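Local coordinates for mnemiopsin 1 (Mnemiopsis leidyi, PDB 5VP3), which probably emits blue light when calcium binds its EF-hands, as a light-sensitive, calcium-regulated photoprotein of a ctenophore, at residues M32-F43 / R187-D195; P60-A69 / A130-D138. All coordinates share one frame; numbering follows the deposited sequence.

Interaction 1: M32-F43 / R187-D195. With CD (cadmium ion), chain E.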
loop_
_atom_site.group_PDB
_atom_site.type_symbol
_atom_site.label_atom_id
_atom_site.label_comp_id
_atom_site.label_asym_id
_atom_site.label_seq_id
_atom_site.Cartn_x
_atom_site.Cartn_y
_atom_site.Cartn_z
ATOM N N MET A 32 2.834 -13.614 7.889
ATOM C CA MET A 32 2.447 -12.213 7.807
ATOM C C MET A 32 3.297 -11.384 8.750
ATOM O O MET A 32 3.713 -10.275 8.400
ATOM C CB MET A 32 0.946 -12.064 8.128
ATOM C CG MET A 32 0.426 -10.623 8.028
ATOM S SD MET A 32 0.663 -9.961 6.373
ATOM C CE MET A 32 -0.756 -10.675 5.546
ATOM N N LEU A 33 3.567 -11.903 9.954
ATOM C CA LEU A 33 4.537 -11.248 10.824
ATOM C C LEU A 33 5.842 -11.058 10.086
ATOM O O LEU A 33 6.400 -9.964 10.073
ATOM C CB LEU A 33 4.770 -12.048 12.106
ATOM C CG LEU A 33 3.518 -12.109 13.001
ATOM C CD1 LEU A 33 3.707 -13.064 14.163
ATOM C CD2 LEU A 33 3.178 -10.752 13.537
ATOM N N GLU A 34 6.331 -12.118 9.435
ATOM C CA GLU A 34 7.629 -12.035 8.771
ATOM C C GLU A 34 7.613 -10.953 7.702
ATOM O O GLU A 34 8.487 -10.072 7.668
ATOM C CB GLU A 34 8.007 -13.404 8.177
ATOM C CG GLU A 34 9.302 -13.363 7.366
ATOM C CD GLU A 34 9.700 -14.684 6.779
ATOM O OE1 GLU A 34 8.853 -15.601 6.737
ATOM O OE2 GLU A 34 10.887 -14.790 6.362
ATOM N N ARG A 35 6.590 -10.980 6.845
ATOM C CA ARG A 35 6.486 -10.009 5.759
ATOM C C ARG A 35 6.289 -8.601 6.290
ATOM O O ARG A 35 6.933 -7.660 5.807
ATOM C CB ARG A 35 5.348 -10.411 4.815
ATOM C CG ARG A 35 4.730 -9.274 4.006
ATOM C CD ARG A 35 3.534 -9.792 3.200
ATOM N NE ARG A 35 2.531 -8.763 2.926
ATOM C CZ ARG A 35 1.404 -8.994 2.258
ATOM N NH1 ARG A 35 1.130 -10.223 1.810
ATOM N NH2 ARG A 35 0.550 -8.002 2.029
ATOM N N LEU A 36 5.450 -8.417 7.311
ATOM C CA LEU A 36 5.233 -7.054 7.785
ATOM C C LEU A 36 6.521 -6.458 8.328
ATOM O O LEU A 36 6.922 -5.355 7.934
ATOM C CB LEU A 36 4.118 -7.018 8.835
ATOM C CG LEU A 36 2.711 -7.131 8.243
ATOM C CD1 LEU A 36 1.734 -7.455 9.326
ATOM C CD2 LEU A 36 2.249 -5.869 7.482
ATOM N N TYR A 37 7.230 -7.203 9.185
ATOM C CA TYR A 37 8.442 -6.629 9.779
ATOM C C TYR A 37 9.520 -6.373 8.723
ATOM O O TYR A 37 10.272 -5.373 8.798
ATOM C CB TYR A 37 8.954 -7.545 10.893
ATOM C CG TYR A 37 8.165 -7.352 12.170
ATOM C CD1 TYR A 37 8.092 -6.104 12.761
ATOM C CD2 TYR A 37 7.486 -8.405 12.778
ATOM C CE1 TYR A 37 7.361 -5.899 13.912
ATOM C CE2 TYR A 37 6.745 -8.204 13.933
ATOM C CZ TYR A 37 6.688 -6.937 14.501
ATOM O OH TYR A 37 5.960 -6.672 15.662
ATOM N N LYS A 38 9.587 -7.234 7.713
ATOM C CA LYS A 38 10.527 -7.011 6.619
ATOM C C LYS A 38 10.163 -5.750 5.836
ATOM O O LYS A 38 11.043 -4.997 5.406
ATOM C CB LYS A 38 10.548 -8.244 5.714
ATOM C CG LYS A 38 11.336 -8.062 4.456
ATOM C CD LYS A 38 11.615 -9.399 3.775
ATOM C CE LYS A 38 12.613 -9.206 2.618
ATOM N NZ LYS A 38 13.002 -10.488 1.993
ATOM N N ARG A 39 8.871 -5.505 5.638
ATOM C CA ARG A 39 8.462 -4.266 4.984
ATOM C C ARG A 39 8.813 -3.068 5.838
ATOM O O ARG A 39 9.330 -2.064 5.331
ATOM C CB ARG A 39 6.968 -4.265 4.696
ATOM C CG ARG A 39 6.593 -4.898 3.412
ATOM C CD ARG A 39 6.219 -3.861 2.360
ATOM N NE ARG A 39 5.948 -4.619 1.153
ATOM C CZ ARG A 39 4.852 -5.347 0.960
ATOM N NH1 ARG A 39 3.884 -5.379 1.865
ATOM N NH2 ARG A 39 4.717 -6.035 -0.156
ATOM N N PHE A 40 8.568 -3.155 7.149
ATOM C CA PHE A 40 8.928 -2.033 8.013
ATOM C C PHE A 40 10.407 -1.724 7.887
ATOM O O PHE A 40 10.802 -0.585 7.620
ATOM C CB PHE A 40 8.584 -2.324 9.465
ATOM C CG PHE A 40 8.785 -1.140 10.371
ATOM C CD1 PHE A 40 10.045 -0.819 10.839
ATOM C CD2 PHE A 40 7.721 -0.357 10.752
ATOM C CE1 PHE A 40 10.245 0.261 11.654
ATOM C CE2 PHE A 40 7.914 0.739 11.567
ATOM C CZ PHE A 40 9.197 1.047 12.018
ATOM N N ASP A 41 11.236 -2.745 8.029
ATOM C CA ASP A 41 12.664 -2.519 8.072
ATOM C C ASP A 41 13.180 -2.050 6.721
ATOM O O ASP A 41 14.132 -1.275 6.652
ATOM C CB ASP A 41 13.343 -3.804 8.534
ATOM C CG ASP A 41 13.055 -4.116 9.994
ATOM O OD1 ASP A 41 12.592 -3.206 10.719
ATOM O OD2 ASP A 41 13.261 -5.273 10.427
ATOM N N THR A 42 12.562 -2.486 5.635
ATOM C CA THR A 42 12.968 -1.941 4.347
ATOM C C THR A 42 12.594 -0.469 4.230
ATOM O O THR A 42 13.350 0.315 3.647
ATOM C CB THR A 42 12.330 -2.721 3.217
ATOM O OG1 THR A 42 12.626 -4.116 3.375
ATOM C CG2 THR A 42 12.859 -2.220 1.899
ATOM N N PHE A 43 11.424 -0.085 4.769
ATOM C CA PHE A 43 10.956 1.295 4.678
ATOM C C PHE A 43 11.728 2.197 5.630
ATOM O O PHE A 43 11.914 3.380 5.347
ATOM C CB PHE A 43 9.470 1.372 5.037
ATOM C CG PHE A 43 8.519 0.990 3.922
ATOM C CD1 PHE A 43 8.815 1.235 2.601
ATOM C CD2 PHE A 43 7.297 0.416 4.227
ATOM C CE1 PHE A 43 7.910 0.889 1.587
ATOM C CE2 PHE A 43 6.394 0.067 3.231
ATOM C CZ PHE A 43 6.695 0.321 1.910
ATOM N N ARG A 187 -3.911 -5.155 -3.587
ATOM C CA ARG A 187 -4.484 -5.716 -2.402
ATOM C C ARG A 187 -3.576 -6.778 -1.811
ATOM O O ARG A 187 -3.381 -6.810 -0.656
ATOM C CB ARG A 187 -5.876 -6.266 -2.620
ATOM C CG ARG A 187 -6.907 -5.254 -2.985
ATOM C CD ARG A 187 -8.318 -5.772 -2.936
ATOM N NE ARG A 187 -9.089 -4.804 -2.260
ATOM C CZ ARG A 187 -9.590 -4.965 -1.071
ATOM N NH1 ARG A 187 -9.487 -6.101 -0.461
ATOM N NH2 ARG A 187 -10.216 -3.961 -0.546
ATOM N N LYS A 188 -3.007 -7.618 -2.638
ATOM C CA LYS A 188 -2.048 -8.605 -2.151
ATOM C C LYS A 188 -0.745 -7.943 -1.714
ATOM O O LYS A 188 -0.220 -8.232 -0.632
ATOM C CB LYS A 188 -1.756 -9.650 -3.236
ATOM C CG LYS A 188 -2.963 -10.492 -3.655
ATOM C CD LYS A 188 -3.490 -11.316 -2.522
ATOM C CE LYS A 188 -4.681 -12.171 -2.956
ATOM N NZ LYS A 188 -5.653 -12.363 -1.838
ATOM N N PHE A 189 -0.191 -7.069 -2.557
ATOM C CA PHE A 189 1.133 -6.520 -2.285
ATOM C C PHE A 189 1.121 -5.704 -0.992
ATOM O O PHE A 189 2.087 -5.730 -0.227
ATOM C CB PHE A 189 1.598 -5.688 -3.507
ATOM C CG PHE A 189 3.088 -5.304 -3.507
ATOM C CD1 PHE A 189 4.067 -6.203 -3.956
ATOM C CD2 PHE A 189 3.505 -4.022 -3.101
ATOM C CE1 PHE A 189 5.450 -5.846 -3.966
ATOM C CE2 PHE A 189 4.876 -3.660 -3.114
ATOM C CZ PHE A 189 5.842 -4.576 -3.554
ATOM N N TRP A 190 0.041 -5.008 -0.717
ATOM C CA TRP A 190 -0.032 -4.061 0.347
ATOM C C TRP A 190 -0.944 -4.425 1.536
ATOM O O TRP A 190 -1.139 -3.617 2.394
ATOM C CB TRP A 190 -0.508 -2.737 -0.203
ATOM C CG TRP A 190 0.258 -2.101 -1.274
ATOM C CD1 TRP A 190 -0.086 -1.991 -2.555
ATOM C CD2 TRP A 190 1.465 -1.395 -1.134
ATOM N NE1 TRP A 190 0.841 -1.309 -3.236
ATOM C CE2 TRP A 190 1.813 -0.922 -2.374
ATOM C CE3 TRP A 190 2.294 -1.135 -0.070
ATOM C CZ2 TRP A 190 2.946 -0.212 -2.589
ATOM C CZ3 TRP A 190 3.393 -0.435 -0.277
ATOM C CH2 TRP A 190 3.725 0.027 -1.528
ATOM N N MET A 191 -1.492 -5.620 1.588
ATOM C CA MET A 191 -2.404 -5.982 2.655
ATOM C C MET A 191 -2.645 -7.459 2.901
ATOM O O MET A 191 -2.425 -7.930 3.962
ATOM C CB MET A 191 -3.740 -5.274 2.493
ATOM C CG MET A 191 -4.697 -5.594 3.609
ATOM S SD MET A 191 -6.276 -4.749 3.581
ATOM C CE MET A 191 -7.126 -5.662 2.333
ATOM N N GLU A 192 -3.123 -8.166 1.915
ATOM C CA GLU A 192 -3.624 -9.485 2.123
ATOM C C GLU A 192 -2.525 -10.499 2.044
ATOM O O GLU A 192 -1.520 -10.275 1.441
ATOM C CB GLU A 192 -4.661 -9.812 1.089
ATOM C CG GLU A 192 -5.929 -9.051 1.238
ATOM C CD GLU A 192 -6.898 -9.334 0.129
ATOM O OE1 GLU A 192 -6.737 -10.320 -0.566
ATOM O OE2 GLU A 192 -7.802 -8.557 -0.038
ATOM N N PRO A 193 -2.786 -11.656 2.614
ATOM C CA PRO A 193 -1.843 -12.750 2.474
ATOM C C PRO A 193 -1.712 -13.200 1.035
ATOM O O PRO A 193 -2.659 -13.212 0.305
ATOM C CB PRO A 193 -2.447 -13.841 3.337
ATOM C CG PRO A 193 -3.280 -13.137 4.302
ATOM C CD PRO A 193 -3.749 -11.882 3.687
ATOM N N TYR A 194 -0.517 -13.544 0.631
ATOM C CA TYR A 194 -0.318 -14.187 -0.636
ATOM C C TYR A 194 -0.998 -15.532 -0.665
ATOM O O TYR A 194 -0.945 -16.280 0.275
ATOM C CB TYR A 194 1.144 -14.351 -0.940
ATOM C CG TYR A 194 1.774 -13.040 -1.166
ATOM C CD1 TYR A 194 1.562 -12.356 -2.317
ATOM C CD2 TYR A 194 2.540 -12.467 -0.214
ATOM C CE1 TYR A 194 2.116 -11.128 -2.522
ATOM C CE2 TYR A 194 3.104 -11.249 -0.412
ATOM C CZ TYR A 194 2.877 -10.581 -1.569
ATOM O OH TYR A 194 3.441 -9.371 -1.767
ATOM N N ASP A 195 -1.635 -15.829 -1.783
ATOM C CA ASP A 195 -2.306 -17.089 -1.946
ATOM C C ASP A 195 -1.356 -18.184 -2.381
ATOM O O ASP A 195 -0.459 -17.922 -3.153
ATOM C CB ASP A 195 -3.426 -16.940 -2.960
ATOM C CG ASP A 195 -2.971 -16.312 -4.255
ATOM O OD1 ASP A 195 -1.999 -16.817 -4.859
ATOM O OD2 ASP A 195 -3.604 -15.327 -4.686
HETATM CD CD CD E . -9.232 -10.391 -1.360
HETATM O O HOH W 1 -8.887 -12.813 -2.397
HETATM O O HOH W 2 -9.600 -11.107 1.128
#
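Arg-35 and Arg-39, one turn apart on helix 32-43, reach across to backbone carbonyls of Lys-188, Phe-189 and Glu-192, in helix 179-190 and its tail. The Arg-35 chain is extended from CG to NE: NH1 donates to Glu-192 O at 2.7 Å, the donor tilted 32° from the carbonyl plane, and NH2 adds weak bonds to the same oxygen and to Lys-188 O. Arg-39 bends at chi2 (-105°), and both NH1 and NH2 make weak bonds to Phe-189 O, the NH2 one 2.6 Å long. Their charge would probably suit the partial negative charge of these carbonyls. Replacing Arg-35 with an alanine removes the guanidinium, which would probably leave Glu-192 O and Lys-188 O without these donors and the tail freer to shift.

A cation-pi contact follows: Arg-39 CZ stands 4.5 Å from the Phe-189 ring centroid, 15° off its normal. Phe-189 CD2 in turn sits over the face of the Trp-190 ring.

Apolar contacts flank the polar centre. Met-32 CE meets Pro-193 CD at 3.7 Å and lies over one face of the Arg-35 guanidinium, while Phe-43 CZ touches Trp-190 CZ3 edge to edge at 4.0 Å.

Glu-192 chelates a cadmium ion through OE1 and OE2, which also take salt bridges from Lys-188 and Arg-187. Helix 101-117 packs on Leu-36 and Met-191, helix 123-135 on Trp-190, and strand 50-51 on Phe-43.

Interaction 2: P60-A69 / A130-D138. With CD (cadmium ion), chain C.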
loop_
_atom_site.group_PDB
_atom_site.type_symbol
_atom_site.label_atom_id
_atom_site.label_comp_id
_atom_site.label_asym_id
_atom_site.label_seq_id
_atom_site.Cartn_x
_atom_site.Cartn_y
_atom_site.Cartn_z
ATOM N N PRO A 60 7.673 6.146 -4.031
ATOM C CA PRO A 60 6.972 6.746 -5.174
ATOM C C PRO A 60 7.819 7.760 -5.877
ATOM O O PRO A 60 7.724 7.898 -7.097
ATOM C CB PRO A 60 5.738 7.400 -4.549
ATOM C CG PRO A 60 6.037 7.492 -3.058
ATOM C CD PRO A 60 6.909 6.321 -2.779
ATOM N N ASP A 61 8.675 8.473 -5.149
ATOM C CA ASP A 61 9.549 9.414 -5.830
ATOM C C ASP A 61 10.521 8.674 -6.740
ATOM O O ASP A 61 10.848 9.170 -7.824
ATOM C CB ASP A 61 10.275 10.309 -4.816
ATOM C CG ASP A 61 11.172 11.332 -5.486
ATOM O OD1 ASP A 61 10.647 12.325 -6.056
ATOM O OD2 ASP A 61 12.400 11.110 -5.467
ATOM N N ARG A 62 10.992 7.483 -6.338
ATOM C CA ARG A 62 11.828 6.695 -7.257
ATOM C C ARG A 62 11.016 6.187 -8.452
ATOM O O ARG A 62 11.518 6.116 -9.582
ATOM C CB ARG A 62 12.474 5.524 -6.510
ATOM C CG ARG A 62 13.745 5.918 -5.765
ATOM C CD ARG A 62 14.427 4.707 -5.145
ATOM N NE ARG A 62 14.828 3.721 -6.154
ATOM C CZ ARG A 62 15.304 2.509 -5.871
ATOM N NH1 ARG A 62 15.436 2.119 -4.605
ATOM N NH2 ARG A 62 15.648 1.682 -6.852
ATOM N N MET A 63 9.752 5.851 -8.227
ATOM C CA MET A 63 8.891 5.467 -9.335
ATOM C C MET A 63 8.839 6.599 -10.349
ATOM O O MET A 63 9.092 6.389 -11.541
ATOM C CB MET A 63 7.503 5.115 -8.783
ATOM C CG MET A 63 6.501 4.624 -9.785
ATOM S SD MET A 63 7.050 3.026 -10.399
ATOM C CE MET A 63 6.751 3.228 -12.146
ATOM N N ARG A 64 8.604 7.829 -9.864
ATOM C CA ARG A 64 8.555 9.022 -10.715
ATOM C C ARG A 64 9.811 9.157 -11.566
ATOM O O ARG A 64 9.737 9.520 -12.747
ATOM C CB ARG A 64 8.382 10.262 -9.823
ATOM C CG ARG A 64 8.422 11.592 -10.532
ATOM C CD ARG A 64 8.293 12.751 -9.559
ATOM N NE ARG A 64 9.515 12.997 -8.813
ATOM C CZ ARG A 64 10.555 13.692 -9.272
ATOM N NH1 ARG A 64 10.526 14.244 -10.470
ATOM N NH2 ARG A 64 11.635 13.836 -8.515
ATOM N N GLN A 65 10.976 8.852 -10.987
ATOM C CA GLN A 65 12.224 9.035 -11.716
ATOM C C GLN A 65 12.317 8.112 -12.912
ATOM O O GLN A 65 12.922 8.479 -13.919
ATOM C CB GLN A 65 13.405 8.774 -10.801
ATOM C CG GLN A 65 13.548 9.767 -9.638
ATOM C CD GLN A 65 14.669 9.392 -8.683
ATOM O OE1 GLN A 65 15.756 8.991 -9.125
ATOM N NE2 GLN A 65 14.415 9.507 -7.355
ATOM N N LEU A 66 11.724 6.918 -12.819
ATOM C CA LEU A 66 11.897 5.875 -13.821
ATOM C C LEU A 66 10.903 5.957 -14.959
ATOM O O LEU A 66 10.990 5.162 -15.881
ATOM C CB LEU A 66 11.774 4.509 -13.190
ATOM C CG LEU A 66 12.932 4.180 -12.273
ATOM C CD1 LEU A 66 12.539 3.039 -11.444
ATOM C CD2 LEU A 66 14.165 3.829 -13.050
ATOM N N VAL A 67 9.953 6.876 -14.915
ATOM C CA VAL A 67 8.966 7.018 -15.964
ATOM C C VAL A 67 8.916 8.492 -16.310
ATOM O O VAL A 67 9.650 9.290 -15.738
ATOM C CB VAL A 67 7.572 6.499 -15.545
ATOM C CG1 VAL A 67 7.650 5.034 -15.096
ATOM C CG2 VAL A 67 6.972 7.353 -14.438
ATOM N N ASN A 68 8.024 8.856 -17.229
ATOM C CA ASN A 68 7.809 10.263 -17.572
ATOM C C ASN A 68 6.313 10.534 -17.461
ATOM O O ASN A 68 5.589 10.690 -18.450
ATOM C CB ASN A 68 8.383 10.586 -18.943
ATOM C CG ASN A 68 9.897 10.684 -18.912
ATOM O OD1 ASN A 68 10.457 11.554 -18.236
ATOM N ND2 ASN A 68 10.566 9.788 -19.618
ATOM N N ALA A 69 5.851 10.622 -16.221
ATOM C CA ALA A 69 4.440 10.790 -15.939
ATOM C C ALA A 69 4.107 12.262 -15.936
ATOM O O ALA A 69 4.972 13.123 -15.775
ATOM C CB ALA A 69 4.090 10.158 -14.590
ATOM N N ALA A 130 -4.027 5.474 -8.628
ATOM C CA ALA A 130 -3.081 6.565 -8.826
ATOM C C ALA A 130 -1.762 6.054 -9.386
ATOM O O ALA A 130 -1.143 6.693 -10.255
ATOM C CB ALA A 130 -2.835 7.300 -7.512
ATOM N N TYR A 131 -1.291 4.934 -8.886
ATOM C CA TYR A 131 -0.061 4.394 -9.433
ATOM C C TYR A 131 -0.261 3.974 -10.875
ATOM O O TYR A 131 0.658 4.079 -11.692
ATOM C CB TYR A 131 0.384 3.196 -8.629
ATOM C CG TYR A 131 1.437 3.462 -7.604
ATOM C CD1 TYR A 131 1.097 3.772 -6.313
ATOM C CD2 TYR A 131 2.780 3.355 -7.921
ATOM C CE1 TYR A 131 2.072 3.984 -5.345
ATOM C CE2 TYR A 131 3.747 3.579 -6.985
ATOM C CZ TYR A 131 3.381 3.908 -5.684
ATOM O OH TYR A 131 4.318 4.107 -4.694
ATOM N N TYR A 132 -1.448 3.462 -11.184
ATOM C CA TYR A 132 -1.749 2.944 -12.512
ATOM C C TYR A 132 -1.266 3.896 -13.578
ATOM O O TYR A 132 -0.507 3.526 -14.473
ATOM C CB TYR A 132 -3.256 2.738 -12.652
ATOM C CG TYR A 132 -3.709 1.903 -13.814
ATOM C CD1 TYR A 132 -3.826 0.542 -13.692
ATOM C CD2 TYR A 132 -4.103 2.495 -15.021
ATOM C CE1 TYR A 132 -4.283 -0.256 -14.769
ATOM C CE2 TYR A 132 -4.547 1.726 -16.087
ATOM C CZ TYR A 132 -4.639 0.354 -15.950
ATOM O OH TYR A 132 -5.097 -0.396 -16.988
ATOM N N ASP A 133 -1.735 5.130 -13.504
ATOM C CA ASP A 133 -1.412 6.100 -14.528
ATOM C C ASP A 133 0.077 6.401 -14.544
ATOM O O ASP A 133 0.643 6.697 -15.587
ATOM C CB ASP A 133 -2.225 7.364 -14.295
ATOM C CG ASP A 133 -3.707 7.121 -14.411
ATOM O OD1 ASP A 133 -4.102 6.206 -15.159
ATOM O OD2 ASP A 133 -4.465 7.854 -13.759
ATOM N N VAL A 134 0.727 6.374 -13.398
ATOM C CA VAL A 134 2.154 6.638 -13.402
ATOM C C VAL A 134 2.906 5.468 -14.032
ATOM O O VAL A 134 3.868 5.659 -14.791
ATOM C CB VAL A 134 2.598 6.950 -11.960
ATOM C CG1 VAL A 134 4.080 7.069 -11.845
ATOM C CG2 VAL A 134 1.975 8.253 -11.521
ATOM N N LEU A 135 2.473 4.242 -13.743
ATOM C CA LEU A 135 3.107 3.060 -14.327
ATOM C C LEU A 135 2.915 3.013 -15.831
ATOM O O LEU A 135 3.745 2.466 -16.555
ATOM C CB LEU A 135 2.520 1.771 -13.720
ATOM C CG LEU A 135 3.143 1.152 -12.466
ATOM C CD1 LEU A 135 3.209 2.128 -11.435
ATOM C CD2 LEU A 135 2.251 0.036 -12.006
ATOM N N ASP A 136 1.786 3.496 -16.301
ATOM C CA ASP A 136 1.454 3.392 -17.697
ATOM C C ASP A 136 2.276 4.388 -18.476
ATOM O O ASP A 136 1.718 5.330 -18.991
ATOM C CB ASP A 136 -0.023 3.671 -17.908
ATOM C CG ASP A 136 -0.400 3.708 -19.373
ATOM O OD1 ASP A 136 0.367 3.171 -20.201
ATOM O OD2 ASP A 136 -1.464 4.295 -19.696
ATOM N N ASP A 137 3.578 4.188 -18.597
ATOM C CA ASP A 137 4.426 5.150 -19.294
ATOM C C ASP A 137 4.181 5.150 -20.797
ATOM O O ASP A 137 4.533 6.139 -21.448
ATOM C CB ASP A 137 5.882 4.805 -18.999
ATOM C CG ASP A 137 6.815 6.025 -18.958
ATOM O OD1 ASP A 137 6.358 7.193 -18.847
ATOM O OD2 ASP A 137 8.039 5.752 -19.014
ATOM N N ASP A 138 3.582 4.057 -21.326
ATOM C CA ASP A 138 3.136 3.916 -22.727
ATOM C C ASP A 138 2.161 4.991 -23.136
ATOM O O ASP A 138 2.045 5.306 -24.322
ATOM C CB ASP A 138 2.372 2.576 -22.943
ATOM C CG ASP A 138 3.273 1.419 -23.220
ATOM O OD1 ASP A 138 4.505 1.601 -23.322
ATOM O OD2 ASP A 138 2.745 0.317 -23.338
HETATM CD CD CD C . 0.956 1.063 -20.720
HETATM O O HOH W 3 9.556 3.666 -18.183
HETATM O O HOH W 4 1.435 -1.091 -22.278
#
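Val-134 and Met-63 meet at the centre of this contact, Met-63 CG lying 4.0 Å from Val-134 CG1 as the two side chains run past each other in opposite directions. The same CG1 also touches Val-67 CG2 and, at 4.1 Å, Ala-69 CB; CG1, anti to the backbone N, is the one methyl that meets all three. Met-63, bent at chi2 and chi3, crosses Leu-135 at about a right angle, Met-63 CE lying 3.8 Å from Leu-135 CD1. Toward the start of both segments, Tyr-131 OH lies 3.6 Å from Pro-60 CB.

The polar part sits at the other end. Asn-68 N donates to Asp-137 OD1 over 2.9 Å in a nearly straight bond (165°), meeting the oxygen on its syn side but 32° out of the carboxylate plane. A water joins the other oxygen, OD2, to Leu-66 O, and Val-67 CB packs on the Asp-137 carboxyl carbon.

Asp-137 follows directly on Asp-136, the first ligand of an EF-hand loop: helix 123-135 is its entering helix, and Asp-136 OD1 binds a cadmium ion at 2.2 Å. The axes of helices 60-66 and 130-135 lie 10.5 Å apart, with their N-to-C directions 28° apart, pointing broadly the same way.

Further out, Asp-140, Thr-142 and Glu-147 complete the protein ligands, and Gly-141 N holds the second Asp-136 oxygen. Met-63 and Leu-66 rest on Thr-150 of the exiting helix 145-154, while Tyr-131 packs against Met-77 of helix 71-87 and the ring of Phe-186.

Interaction 1 is partly buried and polar at its heart, with arginine donors on main-chain oxygens near the C-terminus; interaction 2 is a buried apolar seam with one straight main-chain-to-carboxylate bond near its edge. The centres of interaction 1 and interaction 2 lie 22 Å apart, and the two do not touch. Both join an N-terminal helix to the C-terminal EF-hand region, but by different elements: helix 30-43 with helix 179-190 and its tail, helix 53-66 with helix 123-135. Helices 30-43 and 53-66 flank the first cadmium-binding loop, so both sides of that hand meet the other half. Phe-186 links the two regions, its ring meeting Trp-190 of interaction 1 and Tyr-131 of interaction 2.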